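Local coordinates for protein bifunctional dTDP-4-dehydrorhamnose 3,5-epimerase/dTDP-4-dehydrorhamnose reductase (Arabidopsis thaliana, PDB 4QQR) that catalyses the 3,5-epimerisation of dTDP-4-keto-6-deoxyglucose and its NADPH-dependent 4-keto reduction, yielding dTDP-L-rhamnose for cell wall carbohydrate synthesis, at residues A[231-236]-A[244-249]. Numbering follows the deposited sequence.
Sequences EILEMY and FTWKNF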
loop_
_atom_site.group_PDB
_atom_site.type_symbol
_atom_site.label_atom_id
_atom_site.label_comp_id
_atom_site.label_asym_id
_atom_site.label_seq_id
_atom_site.Cartn_x
_atom_site.Cartn_y
_atom_site.Cartn_z
ATOM N N GLU A 231 -16.663 -23.744 -22.084
ATOM C CA GLU A 231 -18.112 -23.606 -22.014
ATOM C C GLU A 231 -18.500 -22.332 -22.723
ATOM O O GLU A 231 -19.575 -22.246 -23.322
ATOM C CB GLU A 231 -18.611 -23.608 -20.567
ATOM C CG GLU A 231 -18.336 -24.926 -19.855
ATOM C CD GLU A 231 -18.667 -24.916 -18.368
ATOM O OE1 GLU A 231 -19.517 -25.740 -17.955
ATOM O OE2 GLU A 231 -18.059 -24.120 -17.606
ATOM N N ILE A 232 -17.587 -21.362 -22.686
ATOM C CA ILE A 232 -17.789 -20.075 -23.324
ATOM C C ILE A 232 -17.633 -20.166 -24.837
ATOM O O ILE A 232 -18.519 -19.749 -25.582
ATOM C CB ILE A 232 -16.819 -19.032 -22.756
ATOM C CG1 ILE A 232 -17.248 -18.642 -21.334
ATOM C CG2 ILE A 232 -16.745 -17.801 -23.667
ATOM C CD1 ILE A 232 -16.275 -17.688 -20.624
ATOM N N LEU A 233 -16.505 -20.720 -25.280
ATOM C CA LEU A 233 -16.232 -20.890 -26.710
ATOM C C LEU A 233 -17.338 -21.678 -27.411
ATOM O O LEU A 233 -17.691 -21.375 -28.553
ATOM C CB LEU A 233 -14.856 -21.546 -26.943
ATOM C CG LEU A 233 -13.602 -20.687 -27.230
ATOM C CD1 LEU A 233 -13.787 -19.225 -26.867
ATOM C CD2 LEU A 233 -12.351 -21.231 -26.547
ATOM N N GLU A 234 -17.884 -22.684 -26.723
ATOM C CA GLU A 234 -18.985 -23.472 -27.275
ATOM C C GLU A 234 -20.185 -22.566 -27.518
ATOM O O GLU A 234 -20.828 -22.648 -28.559
ATOM C CB GLU A 234 -19.384 -24.617 -26.337
ATOM C CG GLU A 234 -18.375 -25.735 -26.212
ATOM C CD GLU A 234 -18.452 -26.413 -24.863
ATOM O OE1 GLU A 234 -17.564 -27.238 -24.558
ATOM O OE2 GLU A 234 -19.395 -26.113 -24.091
ATOM N N MET A 235 -20.473 -21.695 -26.558
ATOM C CA MET A 235 -21.536 -20.710 -26.726
ATOM C C MET A 235 -21.227 -19.699 -27.822
ATOM O O MET A 235 -22.123 -19.237 -28.523
ATOM C CB MET A 235 -21.813 -19.977 -25.417
ATOM C CG MET A 235 -22.267 -20.888 -24.304
ATOM S SD MET A 235 -22.706 -19.928 -22.851
ATOM C CE MET A 235 -23.067 -21.242 -21.697
ATOM N N TYR A 236 -19.960 -19.348 -27.972
ATOM C CA TYR A 236 -19.562 -18.480 -29.069
ATOM C C TYR A 236 -19.931 -19.141 -30.388
ATOM O O TYR A 236 -20.532 -18.520 -31.271
ATOM C CB TYR A 236 -18.052 -18.226 -29.026
ATOM C CG TYR A 236 -17.611 -17.167 -30.003
ATOM C CD1 TYR A 236 -17.836 -15.821 -29.738
ATOM C CD2 TYR A 236 -16.984 -17.509 -31.199
ATOM C CE1 TYR A 236 -17.443 -14.846 -30.619
ATOM C CE2 TYR A 236 -16.589 -16.531 -32.101
ATOM C CZ TYR A 236 -16.818 -15.202 -31.799
ATOM O OH TYR A 236 -16.440 -14.214 -32.683
ATOM N N PHE A 244 -16.650 -21.943 -36.006
ATOM C CA PHE A 244 -15.547 -21.609 -35.091
ATOM C C PHE A 244 -14.795 -22.807 -34.495
ATOM O O PHE A 244 -15.399 -23.816 -34.106
ATOM C CB PHE A 244 -16.041 -20.704 -33.956
ATOM C CG PHE A 244 -14.954 -20.295 -32.989
ATOM C CD1 PHE A 244 -14.901 -20.840 -31.711
ATOM C CD2 PHE A 244 -13.985 -19.363 -33.365
ATOM C CE1 PHE A 244 -13.907 -20.463 -30.818
ATOM C CE2 PHE A 244 -12.989 -18.980 -32.487
ATOM C CZ PHE A 244 -12.945 -19.532 -31.207
ATOM N N THR A 245 -13.477 -22.659 -34.380
ATOM C CA THR A 245 -12.594 -23.752 -33.965
ATOM C C THR A 245 -11.627 -23.312 -32.877
ATOM O O THR A 245 -11.298 -22.136 -32.789
ATOM C CB THR A 245 -11.747 -24.259 -35.162
ATOM O OG1 THR A 245 -10.831 -25.269 -34.719
ATOM C CG2 THR A 245 -10.953 -23.105 -35.796
ATOM N N TRP A 246 -11.163 -24.259 -32.063
ATOM C CA TRP A 246 -10.161 -23.972 -31.040
ATOM C C TRP A 246 -9.522 -25.254 -30.502
ATOM O O TRP A 246 -10.164 -26.302 -30.464
ATOM C CB TRP A 246 -10.756 -23.121 -29.895
ATOM C CG TRP A 246 -11.650 -23.865 -28.928
ATOM C CD1 TRP A 246 -11.272 -24.455 -27.755
ATOM C CD2 TRP A 246 -13.061 -24.086 -29.049
ATOM N NE1 TRP A 246 -12.357 -25.035 -27.148
ATOM C CE2 TRP A 246 -13.467 -24.819 -27.918
ATOM C CE3 TRP A 246 -14.018 -23.739 -30.003
ATOM C CZ2 TRP A 246 -14.789 -25.213 -27.717
ATOM C CZ3 TRP A 246 -15.332 -24.129 -29.803
ATOM C CH2 TRP A 246 -15.705 -24.860 -28.674
ATOM N N LYS A 247 -8.254 -25.169 -30.098
ATOM C CA LYS A 247 -7.581 -26.290 -29.433
ATOM C C LYS A 247 -7.206 -25.924 -28.000
ATOM O O LYS A 247 -7.293 -24.763 -27.614
ATOM C CB LYS A 247 -6.341 -26.741 -30.217
ATOM C CG LYS A 247 -6.652 -27.375 -31.584
ATOM C CD LYS A 247 -5.420 -27.445 -32.481
ATOM C CE LYS A 247 -4.829 -26.056 -32.710
ATOM N NZ LYS A 247 -5.877 -25.033 -33.011
ATOM N N ASN A 248 -6.804 -26.918 -27.213
ATOM C CA ASN A 248 -6.435 -26.687 -25.824
ATOM C C ASN A 248 -4.960 -26.958 -25.541
ATOM O O ASN A 248 -4.216 -27.368 -26.422
ATOM C CB ASN A 248 -7.294 -27.548 -24.891
ATOM C CG ASN A 248 -8.766 -27.170 -24.926
ATOM O OD1 ASN A 248 -9.642 -28.040 -24.890
ATOM N ND2 ASN A 248 -9.046 -25.867 -24.999
ATOM N N PHE A 249 -4.556 -26.737 -24.294
ATOM C CA PHE A 249 -3.211 -27.062 -23.833
ATOM C C PHE A 249 -3.205 -28.430 -23.149
ATOM O O PHE A 249 -4.100 -28.735 -22.363
ATOM C CB PHE A 249 -2.715 -25.999 -22.846
ATOM C CG PHE A 249 -2.394 -24.679 -23.484
ATOM C CD1 PHE A 249 -1.172 -24.471 -24.102
ATOM C CD2 PHE A 249 -3.307 -23.642 -23.459
ATOM C CE1 PHE A 249 -0.874 -23.252 -24.691
ATOM C CE2 PHE A 249 -3.014 -22.423 -24.045
ATOM C CZ PHE A 249 -1.798 -22.227 -24.658
#
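One face of the Trp246 indole lies over Leu233. Leu233 CB sits 3.5 Å from the centroid of the six-membered ring, only 4° off its normal, a CH-pi contact. Leu233 CD2 covers the pyrrole half of the same face, 3.6 Å from Trp246 CD1. In the plane of the indole, at its edge, is Asn248 ND2. The Phe244 ring takes the edge of Tyr236 on one face. This is a T-shaped pair, with centroids 5.1 Å apart and planes at 71°. Tyr236 CD2 is displaced toward the rim of the Phe244 ring and comes within 3.9 Å of Phe244 CG. The edge of Phe244 meets leucine instead: Phe244 CE1 is 3.6 Å from Leu233 CG. Leu233 thus touches both Phe244 and Trp246. In this Rossmann-fold reductase of the RmlD family, the contact lies at the surface, away from the annotated NADPH and zinc sites. It joins helix 229-239 to the chain that follows it. That chain runs into a short, weakly bonded strand at about 247-248, which runs parallel to strand 189-190. Val190 of that strand touches both Leu233 and Trp246, and Ile184 of helix 180-186 also packs on Leu233. At the far end of the indole, Glu234 CG lies 3.7 Å from Trp246 CH2. The methylene part of the glutamate makes this contact. Trp246 CG lies between the backbone N and the carbonyl carbon (chi1 75°), which brings the indole across to the helix. Trp246 NE1 is hydrogen-bonded to Asn230 OD1 near the start of that helix.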